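Local coordinates for orotidine 5'-phosphate decarboxylase (Pyrococcus horikoshii, PDB 2CZD), which probably catalyses the decarboxylation of orotidine 5'-monophosphate to UMP, the last step of de novo UMP synthesis, as a homodimer, at residues D151-K154 against E155-I159; K172-K176 against A177-Y181; I182-G185 against R186-N190. All blocks are in the same frame, centred on the assembly; numbering follows the deposited sequence.

Contact 1. Residues D151-K154 against E155-I159; sequences DRLK and EGIKI
Leu153 sets its two methyl branches against two isoleucines that follow it round a turn. CD2 reaches CG1 of Ile159 at 3.8 Å and CG2 of Ile157 at the same distance, while CD1 lies 3.9 Å from CD1 of Ile157. The leucine crosses Ile157 at about a right angle but runs past Ile159 in the opposite direction. Its CG stands trans to the backbone N (chi1 -171°), which turns CD1 to Ile157 and CD2 to both isoleucines. With an alanine here, CG2 and CD1 of Ile157 and CG1 of Ile159 would probably lose an apolar partner, opening a gap between loop and strand.

The backbone supplies the polar part. A type II beta turn from Lys154 to Ile157 is closed by Ile157 N donating to Lys154 O (3.2 Å, N-H...O angle 159°), with Gly156 at the positive phi that its third position calls for. Arg150 reinforces the bend, its NH2 bonded to Leu153 O and its NH1 to Ile157 O.

Lys154 NZ and Glu155 OE1, 6.4 Å apart, do not pair. The link from helix 144-150 into barrel strand 158-161 is held by the turn bond, Arg150 and apolar packing; attraction between these charges probably adds little.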
loop_
_atom_site.group_PDB
_atom_site.type_symbol
_atom_site.label_atom_id
_atom_site.label_comp_id
_atom_site.label_asym_id
_atom_site.label_seq_id
_atom_site.Cartn_x
_atom_site.Cartn_y
_atom_site.Cartn_z
ATOM N N ASP B 151 20.094 18.304 -2.456
ATOM C CA ASP B 151 21.238 18.491 -3.345
ATOM C C ASP B 151 21.169 17.620 -4.600
ATOM O O ASP B 151 21.890 17.879 -5.567
ATOM C CB ASP B 151 22.552 18.171 -2.622
ATOM C CG ASP B 151 22.877 19.154 -1.509
ATOM O OD1 ASP B 151 22.319 20.270 -1.506
ATOM O OD2 ASP B 151 23.711 18.803 -0.642
ATOM N N ARG B 152 20.323 16.588 -4.585
ATOM C CA ARG B 152 20.217 15.680 -5.723
ATOM C C ARG B 152 18.904 15.808 -6.479
ATOM O O ARG B 152 18.781 15.328 -7.609
ATOM C CB ARG B 152 20.383 14.238 -5.230
ATOM C CG ARG B 152 21.786 13.972 -4.739
ATOM C CD ARG B 152 21.897 12.741 -3.870
ATOM N NE ARG B 152 23.308 12.524 -3.561
ATOM C CZ ARG B 152 24.037 13.291 -2.750
ATOM N NH1 ARG B 152 25.324 13.013 -2.560
ATOM N NH2 ARG B 152 23.489 14.316 -2.096
ATOM N N LEU B 153 17.941 16.473 -5.851
ATOM C CA LEU B 153 16.600 16.629 -6.398
ATOM C C LEU B 153 16.401 17.867 -7.258
ATOM O O LEU B 153 16.813 18.970 -6.885
ATOM C CB LEU B 153 15.584 16.642 -5.242
ATOM C CG LEU B 153 14.080 16.579 -5.557
ATOM C CD1 LEU B 153 13.695 15.189 -6.077
ATOM C CD2 LEU B 153 13.299 16.853 -4.263
ATOM N N LYS B 154 15.760 17.685 -8.414
ATOM C CA LYS B 154 15.506 18.807 -9.317
ATOM C C LYS B 154 14.693 19.923 -8.642
ATOM O O LYS B 154 13.741 19.675 -7.887
ATOM C CB LYS B 154 14.755 18.312 -10.559
ATOM C CG LYS B 154 14.671 19.315 -11.695
ATOM C CD LYS B 154 13.669 18.839 -12.742
ATOM C CE LYS B 154 14.072 17.519 -13.336
ATOM N NZ LYS B 154 15.220 17.662 -14.264
ATOM N N GLU B 155 15.070 21.170 -8.914
ATOM C CA GLU B 155 14.343 22.291 -8.343
ATOM C C GLU B 155 12.929 22.222 -8.903
ATOM O O GLU B 155 12.701 21.755 -10.028
ATOM C CB GLU B 155 15.002 23.620 -8.729
ATOM C CG GLU B 155 15.090 23.836 -10.230
ATOM C CD GLU B 155 16.393 23.352 -10.846
ATOM O OE1 GLU B 155 17.023 22.397 -10.329
ATOM O OE2 GLU B 155 16.795 23.934 -11.879
ATOM N N GLY B 156 11.975 22.692 -8.125
ATOM C CA GLY B 156 10.609 22.608 -8.572
ATOM C C GLY B 156 9.927 21.465 -7.856
ATOM O O GLY B 156 8.709 21.479 -7.730
ATOM N N ILE B 157 10.697 20.457 -7.433
ATOM C CA ILE B 157 10.089 19.357 -6.686
ATOM C C ILE B 157 10.260 19.682 -5.211
ATOM O O ILE B 157 11.384 19.926 -4.761
ATOM C CB ILE B 157 10.772 17.998 -6.990
ATOM C CG1 ILE B 157 10.707 17.721 -8.500
ATOM C CG2 ILE B 157 10.056 16.861 -6.209
ATOM C CD1 ILE B 157 11.489 16.489 -8.956
ATOM N N LYS B 158 9.148 19.685 -4.481
ATOM C CA LYS B 158 9.151 20.014 -3.055
ATOM C C LYS B 158 9.612 18.859 -2.174
ATOM O O LYS B 158 9.640 17.691 -2.588
ATOM C CB LYS B 158 7.746 20.412 -2.587
ATOM C CG LYS B 158 7.027 21.472 -3.425
ATOM C CD LYS B 158 7.717 22.803 -3.351
ATOM C CE LYS B 158 6.936 23.851 -4.162
ATOM N NZ LYS B 158 7.579 25.196 -4.172
ATOM N N ILE B 159 10.013 19.214 -0.954
ATOM C CA ILE B 159 10.408 18.227 0.028
ATOM C C ILE B 159 9.508 18.382 1.255
ATOM O O ILE B 159 9.309 19.499 1.765
ATOM C CB ILE B 159 11.868 18.410 0.444
ATOM C CG1 ILE B 159 12.770 18.008 -0.720
ATOM C CG2 ILE B 159 12.199 17.542 1.655
ATOM C CD1 ILE B 159 14.272 18.215 -0.427
#

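Contact 2. Residues K172-K176 against A177-Y181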
loop_
_atom_site.group_PDB
_atom_site.type_symbol
_atom_site.label_atom_id
_atom_site.label_comp_id
_atom_site.label_asym_id
_atom_site.label_seq_id
_atom_site.Cartn_x
_atom_site.Cartn_y
_atom_site.Cartn_z
ATOM N N LYS B 172 12.675 25.285 12.213
ATOM C CA LYS B 172 13.219 26.310 11.330
ATOM C C LYS B 172 14.468 25.780 10.602
ATOM O O LYS B 172 14.676 26.065 9.415
ATOM C CB LYS B 172 13.584 27.575 12.116
ATOM C CG LYS B 172 14.216 28.653 11.250
ATOM C CD LYS B 172 14.951 29.697 12.093
ATOM C CE LYS B 172 13.995 30.597 12.825
ATOM N NZ LYS B 172 14.663 31.830 13.346
ATOM N N ASP B 173 15.301 25.012 11.293
ATOM C CA ASP B 173 16.491 24.470 10.667
ATOM C C ASP B 173 16.138 23.488 9.544
ATOM O O ASP B 173 16.817 23.449 8.525
ATOM C CB ASP B 173 17.379 23.803 11.710
ATOM C CG ASP B 173 18.123 24.820 12.580
ATOM O OD1 ASP B 173 18.832 24.390 13.506
ATOM O OD2 ASP B 173 17.993 26.043 12.327
ATOM N N ALA B 174 15.074 22.709 9.726
ATOM C CA ALA B 174 14.680 21.756 8.683
ATOM C C ALA B 174 14.275 22.513 7.424
ATOM O O ALA B 174 14.613 22.099 6.303
ATOM C CB ALA B 174 13.517 20.892 9.165
ATOM N N VAL B 175 13.535 23.601 7.599
ATOM C CA VAL B 175 13.099 24.404 6.468
ATOM C C VAL B 175 14.328 25.030 5.807
ATOM O O VAL B 175 14.456 25.014 4.579
ATOM C CB VAL B 175 12.089 25.491 6.928
ATOM C CG1 VAL B 175 11.927 26.561 5.879
ATOM C CG2 VAL B 175 10.743 24.828 7.237
ATOM N N LYS B 176 15.254 25.544 6.612
ATOM C CA LYS B 176 16.458 26.164 6.047
ATOM C C LYS B 176 17.327 25.171 5.274
ATOM O O LYS B 176 18.029 25.549 4.329
ATOM C CB LYS B 176 17.283 26.849 7.154
ATOM C CG LYS B 176 16.662 28.145 7.665
ATOM C CD LYS B 176 17.525 28.716 8.793
ATOM C CE LYS B 176 17.021 30.086 9.248
ATOM N NZ LYS B 176 17.916 30.693 10.281
ATOM N N ALA B 177 17.244 23.899 5.644
ATOM C CA ALA B 177 18.023 22.846 5.003
ATOM C C ALA B 177 17.405 22.354 3.692
ATOM O O ALA B 177 18.084 21.684 2.905
ATOM C CB ALA B 177 18.190 21.674 5.958
ATOM N N GLY B 178 16.124 22.645 3.484
ATOM C CA GLY B 178 15.488 22.217 2.243
ATOM C C GLY B 178 14.059 21.734 2.359
ATOM O O GLY B 178 13.438 21.360 1.356
ATOM N N ALA B 179 13.512 21.732 3.567
ATOM C CA ALA B 179 12.137 21.282 3.710
ATOM C C ALA B 179 11.128 22.365 3.342
ATOM O O ALA B 179 11.119 23.453 3.945
ATOM C CB ALA B 179 11.864 20.820 5.151
ATOM N N ASP B 180 10.277 22.095 2.349
ATOM C CA ASP B 180 9.210 23.036 2.020
ATOM C C ASP B 180 8.057 22.930 3.019
ATOM O O ASP B 180 7.358 23.908 3.279
ATOM C CB ASP B 180 8.673 22.777 0.617
ATOM C CG ASP B 180 9.716 23.037 -0.432
ATOM O OD1 ASP B 180 10.333 22.063 -0.912
ATOM O OD2 ASP B 180 9.937 24.234 -0.757
ATOM N N TYR B 181 7.851 21.719 3.540
ATOM C CA TYR B 181 6.816 21.418 4.521
ATOM C C TYR B 181 7.394 20.543 5.612
ATOM O O TYR B 181 8.279 19.707 5.362
ATOM C CB TYR B 181 5.666 20.617 3.890
ATOM C CG TYR B 181 4.967 21.321 2.756
ATOM C CD1 TYR B 181 3.854 22.129 2.994
ATOM C CD2 TYR B 181 5.437 21.195 1.446
ATOM C CE1 TYR B 181 3.216 22.800 1.948
ATOM C CE2 TYR B 181 4.817 21.857 0.400
ATOM C CZ TYR B 181 3.713 22.654 0.654
ATOM O OH TYR B 181 3.108 23.318 -0.381
#
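Ala174 O, near the end of helix 170-177, takes a hydrogen bond from Ala179 N at 3.0 Å with an N-H...O angle of 157°. Gly178 N also approaches Ala174 O, but that bond is weak, as is the one from Ala177 N. The amide of Gly178 is better placed on Val175 O, 3.1 Å away, although it comes from above the carbonyl plane instead of along a lone pair. One residue earlier, Ala177 N donates to Asp173 O at 2.9 Å and continues the ordinary helical pattern.

Two of these bonds, with the positive phi of Gly178, make a Schellman motif: Ala179 N reaches back to the carbonyl five residues before it, and Gly178 N to the one three before it. Gly178 has a phi of 142°, where a side chain would press on the carbonyl oxygen of Ala177. The motif ends the helix and turns the chain into strand 181-184, in the helix-to-strand return of a TIM barrel. Lys172 belongs to the substrate-binding residues, but the capping turn itself lies away from the active site.

A further polar contact comes from carbon. Val175 CA lies 3.3 Å from Ala179 O in a CA-H...O contact, and both valine methyls lie near the same oxygen, CG2 at 3.6 Å. CG1 stands trans to the backbone N and CG2 trans to the carbonyl carbon (chi1 164°), which brings both branches near it.

Ala179 directs its methyl back at the helix, closely against the carbonyl of Ala174 (CB to Ala174 O 3.2 Å). The apolar contact proper is between Ala179 CB and Ala174 CB, at 4.3 Å. Ala179 also rests on Ala161 of strand 158-161, while Ala174 and Ala177 both touch Ile146 of helix 144-150.

Contact 3. Residues I182-G185 against R186-N190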
loop_
_atom_site.group_PDB
_atom_site.type_symbol
_atom_site.label_atom_id
_atom_site.label_comp_id
_atom_site.label_asym_id
_atom_site.label_seq_id
_atom_site.Cartn_x
_atom_site.Cartn_y
_atom_site.Cartn_z
ATOM N N ILE B 182 6.867 20.735 6.821
ATOM C CA ILE B 182 7.240 19.945 7.973
ATOM C C ILE B 182 5.981 19.127 8.277
ATOM O O ILE B 182 4.886 19.698 8.357
ATOM C CB ILE B 182 7.543 20.843 9.191
ATOM C CG1 ILE B 182 8.712 21.785 8.869
ATOM C CG2 ILE B 182 7.865 19.978 10.391
ATOM C CD1 ILE B 182 9.971 21.049 8.517
ATOM N N ILE B 183 6.117 17.805 8.390
ATOM C CA ILE B 183 4.972 16.944 8.713
ATOM C C ILE B 183 4.993 16.744 10.226
ATOM O O ILE B 183 5.984 16.263 10.791
ATOM C CB ILE B 183 5.088 15.575 8.012
ATOM C CG1 ILE B 183 4.989 15.791 6.500
ATOM C CG2 ILE B 183 4.031 14.610 8.525
ATOM C CD1 ILE B 183 5.323 14.541 5.705
ATOM N N VAL B 184 3.909 17.172 10.861
ATOM C CA VAL B 184 3.747 17.092 12.307
ATOM C C VAL B 184 2.527 16.259 12.681
ATOM O O VAL B 184 1.486 16.406 12.063
ATOM C CB VAL B 184 3.564 18.509 12.875
ATOM C CG1 VAL B 184 3.474 18.458 14.420
ATOM C CG2 VAL B 184 4.729 19.382 12.449
ATOM N N GLY B 185 2.653 15.409 13.699
ATOM C CA GLY B 185 1.528 14.594 14.129
ATOM C C GLY B 185 1.070 14.860 15.560
ATOM O O GLY B 185 0.451 15.893 15.845
ATOM N N ARG B 186 1.369 13.915 16.448
ATOM C CA ARG B 186 0.980 13.996 17.858
ATOM C C ARG B 186 1.268 15.325 18.539
ATOM O O ARG B 186 0.501 15.743 19.410
ATOM C CB ARG B 186 1.689 12.901 18.664
ATOM C CG ARG B 186 1.268 11.494 18.331
ATOM C CD ARG B 186 2.081 10.463 19.120
ATOM N NE ARG B 186 1.691 9.108 18.737
ATOM C CZ ARG B 186 0.613 8.477 19.200
ATOM N NH1 ARG B 186 0.334 7.250 18.778
ATOM N NH2 ARG B 186 -0.168 9.058 20.106
ATOM N N ALA B 187 2.362 15.978 18.161
ATOM C CA ALA B 187 2.728 17.242 18.791
ATOM C C ALA B 187 1.585 18.231 18.679
ATOM O O ALA B 187 1.429 19.113 19.532
ATOM C CB ALA B 187 3.991 17.807 18.172
ATOM N N ILE B 188 0.781 18.083 17.632
ATOM C CA ILE B 188 -0.370 18.942 17.459
ATOM C C ILE B 188 -1.689 18.266 17.831
ATOM O O ILE B 188 -2.412 18.764 18.700
ATOM C CB ILE B 188 -0.478 19.445 16.000
ATOM C CG1 ILE B 188 0.641 20.445 15.723
ATOM C CG2 ILE B 188 -1.795 20.161 15.775
ATOM C CD1 ILE B 188 0.747 20.846 14.224
ATOM N N TYR B 189 -2.014 17.127 17.217
ATOM C CA TYR B 189 -3.328 16.556 17.511
ATOM C C TYR B 189 -3.596 16.052 18.912
ATOM O O TYR B 189 -4.759 15.978 19.311
ATOM C CB TYR B 189 -3.736 15.476 16.485
ATOM C CG TYR B 189 -2.903 14.214 16.435
ATOM C CD1 TYR B 189 -2.052 13.960 15.354
ATOM C CD2 TYR B 189 -3.033 13.225 17.418
ATOM C CE1 TYR B 189 -1.363 12.761 15.247
ATOM C CE2 TYR B 189 -2.354 12.028 17.320
ATOM C CZ TYR B 189 -1.517 11.800 16.231
ATOM O OH TYR B 189 -0.816 10.621 16.128
ATOM N N ASN B 190 -2.547 15.711 19.655
ATOM C CA ASN B 190 -2.719 15.240 21.028
ATOM C C ASN B 190 -2.309 16.312 22.043
ATOM O O ASN B 190 -2.193 16.038 23.238
ATOM C CB ASN B 190 -1.923 13.946 21.257
ATOM C CG ASN B 190 -2.712 12.695 20.882
ATOM O OD1 ASN B 190 -2.170 11.586 20.874
ATOM N ND2 ASN B 190 -3.999 12.865 20.575
HETATM O O HOH W 1 4.667 15.123 15.991
#
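Gly185 O accepts two backbone hydrogen bonds, from Ile188 N at 2.8 Å and from Tyr189 N at 3.1 Å, and the donors reach it from opposite faces of its carbonyl plane. The Tyr189 amide is tilted 25° from that plane, whereas the Ile188 amide stands above it, not on a lone pair. Gly185 occupies the N-cap position of helix 186-189. A water accepts from Gly185 N and Ala187 N, joining the N-cap residue just after strand 181-184 to the first turn of the helix.

The ring of Tyr189 comes back beside this carbonyl. Its CG takes the position between backbone N and carbonyl carbon (chi1 65°), and CE1 comes within 3.2 Å of Gly185 C. One ring face receives Arg186 CA, 3.6 Å above its centre, while Tyr189 OH lies over a face of the Arg186 guanidinium, offset toward its rim. The tyrosine side chain also touches Asp7, a residue of the substrate site.

On the apolar side, Val184 CG1 meets Ile188 CD1 at 3.6 Å, the two side chains crossing at about a right angle. The same methyl touches Ala187 CB. Ile201 of helix 194-205 and Ile2 of strand 2-5 extend this packing round Val184 and Ile188.

Gly185 and Arg186 belong to the substrate-binding site, consistent with their place where the last strand of the TIM barrel passes into a short helix. With its carbonyl engaged by two amides and its carbonyl carbon close against CE1 of the tyrosine ring, Gly185 is probably held in a fixed orientation beside the guanidinium-bearing Arg186.

In the fold
Following the chain from the N terminus, contact 1 comes first and turns the segment after helix 144-150 into strand 158-161. Contact 2 then ends helix 170-177 and leads into strand 181-184, and contact 3 carries that strand into helix 186-189. All three are local and lie in series, with none enclosing another. Contacts 1 and 2 meet where Ile159 O probably accepts hydrogen bonds from Asp180 N and Tyr181 N, joining neighbouring parallel strands. Contacts 2 and 3 meet through Ala174 and Val175 packing on Ile182. Contacts 1 and 3 do not touch, their centres about 24 Å apart, but they share the barrel sheet.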